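Local coordinates for penicillin-binding protein (Bacillus halodurans, PDB 3TG9) that belongs to the serine beta-lactamase and penicillin-binding protein family and, as in its relatives, probably reacts with beta-lactams or related peptides, at residues F51-L59 and V289-F298; S189-L197 and N216-G225. All coordinates share one frame; numbering follows the deposited sequence.

How the interactions relate
Both contacts are buried, but they sit at different depths. Interaction 1 lies near the centre of the chain, where the start of helix 58-70 meets two strands of the main antiparallel sheet; interaction 2 joins two irregular loops farther out, beside the second subunit. Each packs a buried phenylalanine, Phe298 in the first and Phe194 in the second, and each has water bridges, but only the second adds a direct backbone hydrogen bond between its segments. Residues 189-197 and 216-225 fall within the long excursion closed by interaction 1. The two meet at the turn after Asp293, where Asn216 ND2 probably donates to Pro294 O (2.9 Å) and Leu220 packs against Asp293.

Interaction 1 of 2, residues F51-L59 and V289-F298; sequences FGIASGCKL and VMGYDPGVCF
Ala54 sets its methyl against the end of strand 284-293, CB lying 3.6 Å from Tyr292 N and 3.2 Å from Asp293 OD2. The same carboxylate oxygen is tied to the backbone next to that methyl, because water 2 accepts from Ala54 N and donates to Asp293 OD2. With no side chain on Gly291 the backbones come close, its CA 4.2 Å from Ser55 CA.

Farther along, Phe298 CG stands anti to its backbone N (chi1 175°), which lays the ring alongside Ile53, both side chains pointing the same way. Ile53 CB sits over one ring face, 3.8 Å from the centroid of Phe298, a CH-pi contact; Ile53 CG2 follows the CD1-CE1 side of the ring. Gly56 CA approaches Phe298 CE2 obliquely at 3.8 Å. Val289 covers Gly56 O and crosses Leu59 at about a right angle, CG1 to Leu59 CB 3.9 Å.

Water 4 links Ser55 OG to Tyr292 N. Ser55 OG also bonds Tyr152, as does Lys58 NZ, consistent with the SxxK nucleophile motif of serine penicillin-binding enzymes. The contact places the entry to helix 58-70 against strands 284-293 and 296-303. Beyond it, Val311 and Cys313 of strand 308-314 pack on Phe298, while helix 234-245 adds Met237 against Phe298 and Val289 and Leu240 against Leu59.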
ATOM      1  N   PHE B  51      -7.804  13.412  -5.735  1.00 25.83           N
ATOM      2  CA  PHE B  51      -7.249  13.523  -4.397  1.00 26.12           C
ATOM      3  C   PHE B  51      -8.209  12.940  -3.367  1.00 26.69           C
ATOM      4  O   PHE B  51      -9.423  13.101  -3.484  1.00 25.42           O
ATOM      5  CB  PHE B  51      -6.988  14.986  -4.044  1.00 25.35           C
ATOM      6  CG  PHE B  51      -5.921  15.639  -4.873  1.00 25.30           C
ATOM      7  CD1 PHE B  51      -4.609  15.670  -4.430  1.00 24.68           C
ATOM      8  CD2 PHE B  51      -6.235  16.248  -6.081  1.00 24.91           C
ATOM      9  CE1 PHE B  51      -3.629  16.286  -5.173  1.00 26.58           C
ATOM     10  CE2 PHE B  51      -5.261  16.866  -6.829  1.00 25.97           C
ATOM     11  CZ  PHE B  51      -3.953  16.885  -6.376  1.00 31.85           C
ATOM     12  N   GLY B  52      -7.664  12.259  -2.363  1.00 23.83           N
ATOM     13  CA  GLY B  52      -8.460  11.851  -1.218  1.00 25.99           C
ATOM     14  C   GLY B  52      -8.822  13.095  -0.430  1.00 22.72           C
ATOM     15  O   GLY B  52      -8.025  14.036  -0.368  1.00 22.66           O
ATOM     16  N   ILE B  53     -10.008  13.116   0.170  1.00 24.12           N
ATOM     17  CA  ILE B  53     -10.476  14.325   0.869  1.00 22.68           C
ATOM     18  C   ILE B  53     -10.834  14.130   2.348  1.00 26.86           C
ATOM     19  O   ILE B  53     -11.391  15.035   2.990  1.00 23.88           O
ATOM     20  CB  ILE B  53     -11.667  14.975   0.127  1.00 26.84           C
ATOM     21  CG1 ILE B  53     -12.941  14.149   0.303  1.00 25.68           C
ATOM     22  CG2 ILE B  53     -11.354  15.128  -1.377  1.00 23.99           C
ATOM     23  CD1 ILE B  53     -14.137  14.719  -0.472  1.00 24.78           C
ATOM     24  N   ALA B  54     -10.511  12.958   2.891  1.00 26.21           N
ATOM     25  CA  ALA B  54     -10.763  12.692   4.302  1.00 24.76           C
ATOM     26  C   ALA B  54     -12.211  13.023   4.662  1.00 28.36           C
ATOM     27  O   ALA B  54     -13.126  12.655   3.920  1.00 28.67           O
ATOM     28  CB  ALA B  54      -9.793  13.484   5.151  1.00 23.24           C
ATOM     29  N   SER B  55     -12.411  13.731   5.777  1.00 24.70           N
ATOM     30  CA  SER B  55     -13.747  14.127   6.249  1.00 28.24           C
ATOM     31  C   SER B  55     -14.550  15.043   5.310  1.00 25.38           C
ATOM     32  O   SER B  55     -15.723  15.302   5.556  1.00 28.99           O
ATOM     33  CB  SER B  55     -13.660  14.805   7.628  1.00 26.28           C
ATOM     34  OG  SER B  55     -13.380  13.863   8.646  1.00 38.14           O
ATOM     35  N   GLY B  56     -13.933  15.553   4.257  1.00 27.92           N
ATOM     36  CA  GLY B  56     -14.666  16.384   3.320  1.00 24.60           C
ATOM     37  C   GLY B  56     -15.948  15.723   2.842  1.00 27.96           C
ATOM     38  O   GLY B  56     -16.942  16.402   2.580  1.00 27.40           O
ATOM     39  N   CYS B  57     -15.933  14.396   2.729  1.00 26.92           N
ATOM     40  CA  CYS B  57     -17.038  13.671   2.101  1.00 26.85           C
ATOM     41  C   CYS B  57     -18.148  13.249   3.070  1.00 30.58           C
ATOM     42  O   CYS B  57     -19.078  12.533   2.679  1.00 30.18           O
ATOM     43  CB  CYS B  57     -16.520  12.452   1.324  1.00 27.52           C
ATOM     44  SG  CYS B  57     -15.751  11.205   2.348  1.00 29.54           S
ATOM     45  N   LYS B  58     -18.044  13.668   4.329  1.00 29.75           N
ATOM     46  CA  LYS B  58     -19.166  13.539   5.257  1.00 30.79           C
ATOM     47  C   LYS B  58     -20.387  14.250   4.686  1.00 30.88           C
ATOM     48  O   LYS B  58     -21.520  13.861   4.961  1.00 34.13           O
ATOM     49  CB  LYS B  58     -18.830  14.121   6.630  1.00 28.80           C
ATOM     50  CG  LYS B  58     -17.985  13.218   7.507  1.00 32.60           C
ATOM     51  CD  LYS B  58     -18.014  13.671   8.967  1.00 29.56           C
ATOM     52  CE  LYS B  58     -17.359  12.627   9.851  1.00 29.88           C
ATOM     53  NZ  LYS B  58     -15.896  12.569   9.622  1.00 28.03           N
ATOM     54  N   LEU B  59     -20.144  15.292   3.890  1.00 29.27           N
ATOM     55  CA  LEU B  59     -21.206  16.020   3.194  1.00 27.48           C
ATOM     56  C   LEU B  59     -22.002  15.125   2.239  1.00 30.50           C
ATOM     57  O   LEU B  59     -23.227  15.259   2.141  1.00 27.91           O
ATOM     58  CB  LEU B  59     -20.631  17.211   2.419  1.00 23.45           C
ATOM     59  CG  LEU B  59     -21.616  18.011   1.551  1.00 26.32           C
ATOM     60  CD1 LEU B  59     -22.809  18.494   2.359  1.00 26.94           C
ATOM     61  CD2 LEU B  59     -20.909  19.184   0.919  1.00 27.22           C
ATOM     62  N   VAL B 289     -16.565  22.473   3.975  1.00 30.52           N
ATOM     63  CA  VAL B 289     -16.119  21.199   4.517  1.00 25.48           C
ATOM     64  C   VAL B 289     -14.607  21.181   4.516  1.00 27.50           C
ATOM     65  O   VAL B 289     -13.966  21.974   3.833  1.00 26.72           O
ATOM     66  CB  VAL B 289     -16.648  19.995   3.718  1.00 23.44           C
ATOM     67  CG1 VAL B 289     -18.148  19.859   3.885  1.00 26.37           C
ATOM     68  CG2 VAL B 289     -16.260  20.112   2.245  1.00 23.70           C
ATOM     69  N   MET B 290     -14.042  20.264   5.289  1.00 23.63           N
ATOM     70  CA  MET B 290     -12.607  20.103   5.348  1.00 23.70           C
ATOM     71  C   MET B 290     -12.325  18.672   5.738  1.00 25.17           C
ATOM     72  O   MET B 290     -13.224  17.946   6.153  1.00 26.19           O
ATOM     73  CB  MET B 290     -12.028  21.015   6.406  1.00 23.68           C
ATOM     74  CG  MET B 290     -12.398  20.538   7.782  1.00 29.42           C
ATOM     75  SD  MET B 290     -12.759  21.860   8.899  1.00 48.82           S
ATOM     76  CE  MET B 290     -14.060  22.701   8.014  1.00 32.59           C
ATOM     77  N   GLY B 291     -11.070  18.272   5.626  1.00 26.31           N
ATOM     78  CA  GLY B 291     -10.670  16.941   6.039  1.00 24.85           C
ATOM     79  C   GLY B 291      -9.178  16.920   6.226  1.00 27.15           C
ATOM     80  O   GLY B 291      -8.451  17.577   5.477  1.00 26.99           O
ATOM     81  N   TYR B 292      -8.730  16.190   7.244  1.00 25.96           N
ATOM     82  CA  TYR B 292      -7.315  15.942   7.471  1.00 30.09           C
ATOM     83  C   TYR B 292      -7.064  14.463   7.766  1.00 30.72           C
ATOM     84  O   TYR B 292      -7.666  13.887   8.678  1.00 26.36           O
ATOM     85  CB  TYR B 292      -6.794  16.798   8.625  1.00 29.02           C
ATOM     86  CG  TYR B 292      -6.670  18.259   8.272  1.00 30.11           C
ATOM     87  CD1 TYR B 292      -7.795  19.089   8.224  1.00 29.84           C
ATOM     88  CD2 TYR B 292      -5.429  18.814   7.983  1.00 28.48           C
ATOM     89  CE1 TYR B 292      -7.682  20.448   7.893  1.00 28.74           C
ATOM     90  CE2 TYR B 292      -5.305  20.159   7.654  1.00 36.33           C
ATOM     91  CZ  TYR B 292      -6.430  20.971   7.612  1.00 32.20           C
ATOM     92  OH  TYR B 292      -6.274  22.294   7.280  1.00 34.54           O
ATOM     93  N   ASP B 293      -6.182  13.855   6.976  1.00 27.75           N
ATOM     94  CA  ASP B 293      -5.751  12.480   7.200  1.00 25.49           C
ATOM     95  C   ASP B 293      -4.238  12.466   7.022  1.00 27.54           C
ATOM     96  O   ASP B 293      -3.666  13.414   6.469  1.00 27.71           O
ATOM     97  CB  ASP B 293      -6.385  11.534   6.170  1.00 26.95           C
ATOM     98  CG  ASP B 293      -7.736  10.971   6.611  1.00 31.77           C
ATOM     99  OD1 ASP B 293      -7.986  10.868   7.827  1.00 27.47           O
ATOM    100  OD2 ASP B 293      -8.550  10.610   5.722  1.00 31.94           O
ATOM    101  N   PRO B 294      -3.572  11.399   7.489  1.00 27.47           N
ATOM    102  CA  PRO B 294      -2.165  11.250   7.104  1.00 27.35           C
ATOM    103  C   PRO B 294      -1.989  11.325   5.584  1.00 26.55           C
ATOM    104  O   PRO B 294      -2.628  10.572   4.857  1.00 24.84           O
ATOM    105  CB  PRO B 294      -1.819   9.857   7.639  1.00 28.12           C
ATOM    106  CG  PRO B 294      -2.669   9.763   8.917  1.00 26.49           C
ATOM    107  CD  PRO B 294      -3.978  10.422   8.523  1.00 30.09           C
ATOM    108  N   GLY B 295      -1.155  12.253   5.122  1.00 24.89           N
ATOM    109  CA  GLY B 295      -0.913  12.447   3.703  1.00 24.60           C
ATOM    110  C   GLY B 295      -2.012  13.161   2.932  1.00 29.85           C
ATOM    111  O   GLY B 295      -2.001  13.166   1.696  1.00 28.35           O
ATOM    112  N   VAL B 296      -2.961  13.757   3.652  1.00 26.46           N
ATOM    113  CA  VAL B 296      -4.143  14.361   3.039  1.00 24.13           C
ATOM    114  C   VAL B 296      -4.619  15.611   3.775  1.00 25.86           C
ATOM    115  O   VAL B 296      -4.724  15.612   5.004  1.00 26.76           O
ATOM    116  CB  VAL B 296      -5.325  13.391   3.086  1.00 26.58           C
ATOM    117  CG1 VAL B 296      -6.600  14.090   2.656  1.00 21.51           C
ATOM    118  CG2 VAL B 296      -5.054  12.164   2.226  1.00 24.65           C
ATOM    119  N   CYS B 297      -4.928  16.668   3.027  1.00 31.16           N
ATOM    120  CA  CYS B 297      -5.720  17.779   3.572  1.00 24.70           C
ATOM    121  C   CYS B 297      -6.606  18.398   2.487  1.00 28.44           C
ATOM    122  O   CYS B 297      -6.345  18.256   1.291  1.00 26.65           O
ATOM    123  CB  CYS B 297      -4.853  18.821   4.284  1.00 25.82           C
ATOM    124  SG  CYS B 297      -3.690  19.705   3.236  1.00 34.36           S
ATOM    125  N   PHE B 298      -7.670  19.063   2.916  1.00 21.09           N
ATOM    126  CA  PHE B 298      -8.742  19.442   2.014  1.00 23.12           C
ATOM    127  C   PHE B 298      -9.582  20.545   2.651  1.00 26.91           C
ATOM    128  O   PHE B 298      -9.961  20.440   3.809  1.00 22.03           O
ATOM    129  CB  PHE B 298      -9.619  18.221   1.746  1.00 20.65           C
ATOM    130  CG  PHE B 298     -10.841  18.500   0.907  1.00 24.22           C
ATOM    131  CD1 PHE B 298     -10.726  18.770  -0.454  1.00 23.24           C
ATOM    132  CD2 PHE B 298     -12.110  18.468   1.474  1.00 22.87           C
ATOM    133  CE1 PHE B 298     -11.845  18.993  -1.236  1.00 19.93           C
ATOM    134  CE2 PHE B 298     -13.228  18.685   0.700  1.00 22.24           C
ATOM    135  CZ  PHE B 298     -13.095  18.957  -0.659  1.00 24.92           C
TER
HETATM  136  O   HOH W   1      -7.652  16.737  -0.701  1.00 25.84           O
HETATM  137  O   HOH W   2      -8.826  10.852   2.692  1.00 27.05           O
HETATM  138  O   HOH W   3     -15.980  18.413   6.656  1.00 27.71           O
HETATM  139  O   HOH W   4     -10.711  14.379   8.422  1.00 30.66           O

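Interaction 2 of 2, residues S189-L197 and N216-G225; sequences SGYFAFDTL and NLYSLPVIGG
Phe194 CG lies anti to its own carbonyl carbon (chi1 -75°), directing the ring into the loop 216-225, and Ile223 CG1 stands anti to its backbone N (chi1 -174°), carrying CD1 up to Tyr191 O at 3.2 Å. The contact packs two irregular loops of the beta-lactamase-type fold, one following helix 172-182 and the other running between strands 213-215 and 231-232.

Phe194 loses the most surface and is enclosed from several directions. Leu217 CA sits over one face, 4.2 Å from the Phe194 ring centroid and close to its normal, a CH-pi contact; water 7 lies over the opposite face. Leu220 CB meets the ring edge, 4.0 Å from Phe194 CE2. Asn216 crosses the Phe194 side chain at about a right angle, its OD1 approaching CE1 while its ND2 is held by Pro294 O. Tyr218 of the second subunit also packs on Phe194, so this ring lies close to the subunit interface.

The backbones are joined by one hydrogen bond, Phe194 N to Val222 O (3.1 Å, 155° at the hydrogen), the donor lying in the carbonyl plane. The same oxygen receives a CA-H contact from Ala193 CA at 3.3 Å, while the Ala193 methyl packs against Val222 and Ile223. Val222 CG2 reaches Asp195 OD1, an oxygen already in a salt bridge with Arg128. Water 6 accepts from Gly224 N and donates to Phe192 O, spanning the loops where they separate.

At the far end Tyr191 meets the glycine pair. Gly225 O approaches its ring edge, and water 5 closes the circuit, accepting from Tyr191 OH at 2.6 Å and donating to Gly225 O at 2.9 Å.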
ATOM      1  N   SER B 189     -14.829  10.982  -9.996  1.00 28.88           N
ATOM      2  CA  SER B 189     -14.804  10.822  -8.546  1.00 27.46           C
ATOM      3  C   SER B 189     -15.241   9.429  -8.141  1.00 29.38           C
ATOM      4  O   SER B 189     -15.993   8.776  -8.863  1.00 29.92           O
ATOM      5  CB  SER B 189     -15.732  11.846  -7.872  1.00 28.86           C
ATOM      6  OG  SER B 189     -15.207  13.153  -7.986  1.00 29.09           O
ATOM      7  N   GLY B 190     -14.782   8.982  -6.973  1.00 29.19           N
ATOM      8  CA  GLY B 190     -15.125   7.653  -6.496  1.00 26.01           C
ATOM      9  C   GLY B 190     -14.477   7.264  -5.175  1.00 28.94           C
ATOM     10  O   GLY B 190     -13.605   7.960  -4.633  1.00 21.72           O
ATOM     11  N   TYR B 191     -14.925   6.135  -4.647  1.00 27.29           N
ATOM     12  CA  TYR B 191     -14.341   5.581  -3.444  1.00 28.89           C
ATOM     13  C   TYR B 191     -13.321   4.546  -3.880  1.00 27.94           C
ATOM     14  O   TYR B 191     -13.615   3.353  -3.953  1.00 28.92           O
ATOM     15  CB  TYR B 191     -15.434   4.989  -2.554  1.00 27.92           C
ATOM     16  CG  TYR B 191     -16.360   6.057  -2.017  1.00 29.18           C
ATOM     17  CD1 TYR B 191     -16.239   6.505  -0.713  1.00 25.79           C
ATOM     18  CD2 TYR B 191     -17.334   6.641  -2.824  1.00 29.94           C
ATOM     19  CE1 TYR B 191     -17.063   7.487  -0.213  1.00 28.46           C
ATOM     20  CE2 TYR B 191     -18.173   7.635  -2.322  1.00 31.10           C
ATOM     21  CZ  TYR B 191     -18.026   8.049  -1.013  1.00 27.06           C
ATOM     22  OH  TYR B 191     -18.826   9.039  -0.486  1.00 28.35           O
ATOM     23  N   PHE B 192     -12.131   5.031  -4.224  1.00 27.37           N
ATOM     24  CA  PHE B 192     -11.070   4.176  -4.733  1.00 26.44           C
ATOM     25  C   PHE B 192     -10.371   3.484  -3.575  1.00 28.70           C
ATOM     26  O   PHE B 192     -10.274   4.041  -2.475  1.00 24.87           O
ATOM     27  CB  PHE B 192     -10.039   4.982  -5.533  1.00 25.18           C
ATOM     28  CG  PHE B 192     -10.629   5.823  -6.625  1.00 28.86           C
ATOM     29  CD1 PHE B 192     -11.739   5.387  -7.327  1.00 28.54           C
ATOM     30  CD2 PHE B 192     -10.060   7.043  -6.960  1.00 26.21           C
ATOM     31  CE1 PHE B 192     -12.284   6.160  -8.336  1.00 29.91           C
ATOM     32  CE2 PHE B 192     -10.600   7.824  -7.965  1.00 28.96           C
ATOM     33  CZ  PHE B 192     -11.710   7.385  -8.654  1.00 30.01           C
ATOM     34  N   ALA B 193      -9.887   2.273  -3.833  1.00 24.57           N
ATOM     35  CA  ALA B 193      -9.133   1.508  -2.850  1.00 26.92           C
ATOM     36  C   ALA B 193      -7.666   1.570  -3.227  1.00 27.40           C
ATOM     37  O   ALA B 193      -7.336   1.634  -4.405  1.00 24.82           O
ATOM     38  CB  ALA B 193      -9.612   0.066  -2.812  1.00 27.55           C
ATOM     39  N   PHE B 194      -6.792   1.552  -2.223  1.00 25.40           N
ATOM     40  CA  PHE B 194      -5.364   1.730  -2.444  1.00 23.92           C
ATOM     41  C   PHE B 194      -4.786   0.659  -3.366  1.00 25.98           C
ATOM     42  O   PHE B 194      -3.834   0.918  -4.104  1.00 26.63           O
ATOM     43  CB  PHE B 194      -4.604   1.698  -1.111  1.00 28.07           C
ATOM     44  CG  PHE B 194      -4.751   2.946  -0.280  1.00 31.79           C
ATOM     45  CD1 PHE B 194      -4.459   4.199  -0.816  1.00 31.12           C
ATOM     46  CD2 PHE B 194      -5.154   2.866   1.049  1.00 25.87           C
ATOM     47  CE1 PHE B 194      -4.588   5.342  -0.049  1.00 27.21           C
ATOM     48  CE2 PHE B 194      -5.276   4.002   1.822  1.00 29.28           C
ATOM     49  CZ  PHE B 194      -4.996   5.246   1.276  1.00 27.36           C
ATOM     50  N   ASP B 195      -5.343  -0.549  -3.311  1.00 24.54           N
ATOM     51  CA  ASP B 195      -4.746  -1.678  -4.030  1.00 27.80           C
ATOM     52  C   ASP B 195      -5.327  -1.780  -5.434  1.00 28.90           C
ATOM     53  O   ASP B 195      -4.951  -2.654  -6.214  1.00 25.52           O
ATOM     54  CB  ASP B 195      -4.894  -2.995  -3.252  1.00 22.71           C
ATOM     55  CG  ASP B 195      -6.336  -3.304  -2.892  1.00 26.03           C
ATOM     56  OD1 ASP B 195      -7.141  -2.359  -2.752  1.00 26.28           O
ATOM     57  OD2 ASP B 195      -6.671  -4.492  -2.749  1.00 29.28           O
ATOM     58  N   THR B 196      -6.230  -0.856  -5.755  1.00 28.47           N
ATOM     59  CA  THR B 196      -6.793  -0.778  -7.095  1.00 28.11           C
ATOM     60  C   THR B 196      -6.898   0.676  -7.545  1.00 29.80           C
ATOM     61  O   THR B 196      -7.833   1.048  -8.247  1.00 26.93           O
ATOM     62  CB  THR B 196      -8.181  -1.462  -7.186  1.00 28.70           C
ATOM     63  OG1 THR B 196      -9.085  -0.847  -6.263  1.00 31.41           O
ATOM     64  CG2 THR B 196      -8.080  -2.952  -6.845  1.00 27.33           C
ATOM     65  N   LEU B 197      -5.925   1.491  -7.152  1.00 30.23           N
ATOM     66  CA  LEU B 197      -5.931   2.904  -7.529  1.00 30.40           C
ATOM     67  C   LEU B 197      -5.926   3.094  -9.049  1.00 29.50           C
ATOM     68  O   LEU B 197      -5.067   2.557  -9.748  1.00 29.34           O
ATOM     69  CB  LEU B 197      -4.736   3.642  -6.919  1.00 27.36           C
ATOM     70  CG  LEU B 197      -4.834   4.192  -5.496  1.00 32.76           C
ATOM     71  CD1 LEU B 197      -3.667   5.124  -5.252  1.00 28.95           C
ATOM     72  CD2 LEU B 197      -6.157   4.923  -5.261  1.00 27.72           C
ATOM     73  N   ASN B 216       0.719   6.976   2.423  1.00 28.83           N
ATOM     74  CA  ASN B 216      -0.259   6.722   3.475  1.00 27.53           C
ATOM     75  C   ASN B 216      -1.033   5.410   3.318  1.00 27.87           C
ATOM     76  O   ASN B 216      -2.078   5.228   3.938  1.00 24.88           O
ATOM     77  CB  ASN B 216      -1.223   7.898   3.582  1.00 25.94           C
ATOM     78  CG  ASN B 216      -1.985   8.141   2.302  1.00 28.76           C
ATOM     79  OD1 ASN B 216      -1.761   7.472   1.297  1.00 26.47           O
ATOM     80  ND2 ASN B 216      -2.900   9.107   2.330  1.00 27.02           N
ATOM     81  N   LEU B 217      -0.499   4.505   2.500  1.00 23.03           N
ATOM     82  CA  LEU B 217      -1.156   3.245   2.149  1.00 25.64           C
ATOM     83  C   LEU B 217      -1.566   2.404   3.342  1.00 25.68           C
ATOM     84  O   LEU B 217      -2.533   1.657   3.264  1.00 25.83           O
ATOM     85  CB  LEU B 217      -0.226   2.384   1.294  1.00 25.48           C
ATOM     86  CG  LEU B 217      -0.139   2.573  -0.208  1.00 33.77           C
ATOM     87  CD1 LEU B 217       0.161   3.996  -0.600  1.00 35.15           C
ATOM     88  CD2 LEU B 217       0.955   1.634  -0.727  1.00 43.32           C
ATOM     89  N   TYR B 218      -0.797   2.484   4.426  1.00 24.07           N
ATOM     90  CA  TYR B 218      -1.082   1.684   5.605  1.00 21.92           C
ATOM     91  C   TYR B 218      -1.553   2.546   6.769  1.00 28.79           C
ATOM     92  O   TYR B 218      -1.568   2.086   7.913  1.00 28.69           O
ATOM     93  CB  TYR B 218       0.154   0.869   6.013  1.00 20.20           C
ATOM     94  CG  TYR B 218       0.755   0.089   4.873  1.00 21.96           C
ATOM     95  CD1 TYR B 218       0.097  -1.012   4.345  1.00 22.23           C
ATOM     96  CD2 TYR B 218       1.969   0.463   4.306  1.00 22.72           C
ATOM     97  CE1 TYR B 218       0.635  -1.728   3.290  1.00 25.90           C
ATOM     98  CE2 TYR B 218       2.520  -0.250   3.249  1.00 22.16           C
ATOM     99  CZ  TYR B 218       1.846  -1.345   2.750  1.00 22.61           C
ATOM    100  OH  TYR B 218       2.374  -2.072   1.717  1.00 28.17           O
ATOM    101  N   SER B 219      -1.948   3.782   6.471  1.00 25.10           N
ATOM    102  CA  SER B 219      -2.333   4.750   7.494  1.00 28.23           C
ATOM    103  C   SER B 219      -3.827   5.071   7.511  1.00 30.52           C
ATOM    104  O   SER B 219      -4.317   5.683   8.459  1.00 31.86           O
ATOM    105  CB  SER B 219      -1.562   6.056   7.302  1.00 30.70           C
ATOM    106  OG  SER B 219      -0.170   5.828   7.299  1.00 30.00           O
ATOM    107  N   LEU B 220      -4.538   4.682   6.454  1.00 28.99           N
ATOM    108  CA  LEU B 220      -5.978   4.940   6.344  1.00 31.89           C
ATOM    109  C   LEU B 220      -6.718   3.631   6.077  1.00 28.91           C
ATOM    110  O   LEU B 220      -6.106   2.660   5.649  1.00 25.78           O
ATOM    111  CB  LEU B 220      -6.263   5.906   5.189  1.00 28.32           C
ATOM    112  CG  LEU B 220      -6.032   7.411   5.364  1.00 29.52           C
ATOM    113  CD1 LEU B 220      -4.585   7.747   5.660  1.00 26.15           C
ATOM    114  CD2 LEU B 220      -6.501   8.141   4.112  1.00 28.01           C
ATOM    115  N   PRO B 221      -8.038   3.599   6.331  1.00 29.07           N
ATOM    116  CA  PRO B 221      -8.806   2.445   5.850  1.00 25.20           C
ATOM    117  C   PRO B 221      -8.554   2.276   4.352  1.00 26.55           C
ATOM    118  O   PRO B 221      -8.391   3.267   3.628  1.00 26.54           O
ATOM    119  CB  PRO B 221     -10.255   2.856   6.119  1.00 26.38           C
ATOM    120  CG  PRO B 221     -10.160   3.813   7.282  1.00 27.66           C
ATOM    121  CD  PRO B 221      -8.876   4.563   7.074  1.00 27.51           C
ATOM    122  N   VAL B 222      -8.516   1.034   3.892  1.00 26.51           N
ATOM    123  CA  VAL B 222      -8.047   0.747   2.545  1.00 24.04           C
ATOM    124  C   VAL B 222      -8.912   1.454   1.509  1.00 28.79           C
ATOM    125  O   VAL B 222      -8.452   1.763   0.416  1.00 27.35           O
ATOM    126  CB  VAL B 222      -7.997  -0.772   2.279  1.00 27.85           C
ATOM    127  CG1 VAL B 222      -9.357  -1.394   2.524  1.00 28.41           C
ATOM    128  CG2 VAL B 222      -7.495  -1.071   0.859  1.00 27.39           C
ATOM    129  N   ILE B 223     -10.164   1.723   1.866  1.00 24.60           N
ATOM    130  CA  ILE B 223     -11.078   2.399   0.960  1.00 26.66           C
ATOM    131  C   ILE B 223     -11.869   3.412   1.767  1.00 28.91           C
ATOM    132  O   ILE B 223     -12.074   3.228   2.963  1.00 26.66           O
ATOM    133  CB  ILE B 223     -12.029   1.408   0.239  1.00 27.62           C
ATOM    134  CG1 ILE B 223     -12.874   2.126  -0.820  1.00 24.10           C
ATOM    135  CG2 ILE B 223     -12.928   0.700   1.234  1.00 29.17           C
ATOM    136  CD1 ILE B 223     -13.737   1.179  -1.645  1.00 25.15           C
ATOM    137  N   GLY B 224     -12.280   4.496   1.118  1.00 28.17           N
ATOM    138  CA  GLY B 224     -13.024   5.546   1.787  1.00 28.63           C
ATOM    139  C   GLY B 224     -14.421   5.076   2.135  1.00 30.85           C
ATOM    140  O   GLY B 224     -14.884   4.053   1.618  1.00 31.38           O
ATOM    141  N   GLY B 225     -15.092   5.823   3.008  1.00 27.04           N
ATOM    142  CA  GLY B 225     -16.405   5.442   3.480  1.00 29.22           C
ATOM    143  C   GLY B 225     -17.261   6.637   3.854  1.00 33.74           C
ATOM    144  O   GLY B 225     -16.995   7.766   3.437  1.00 31.59           O
TER
HETATM  145  O   HOH W   5     -18.706   9.623   2.070  1.00 24.51           O
HETATM  146  O   HOH W   6     -11.965   6.068  -1.262  1.00 26.75           O
HETATM  147  O   HOH W   7      -7.995   4.868  -0.728  1.00 27.00           O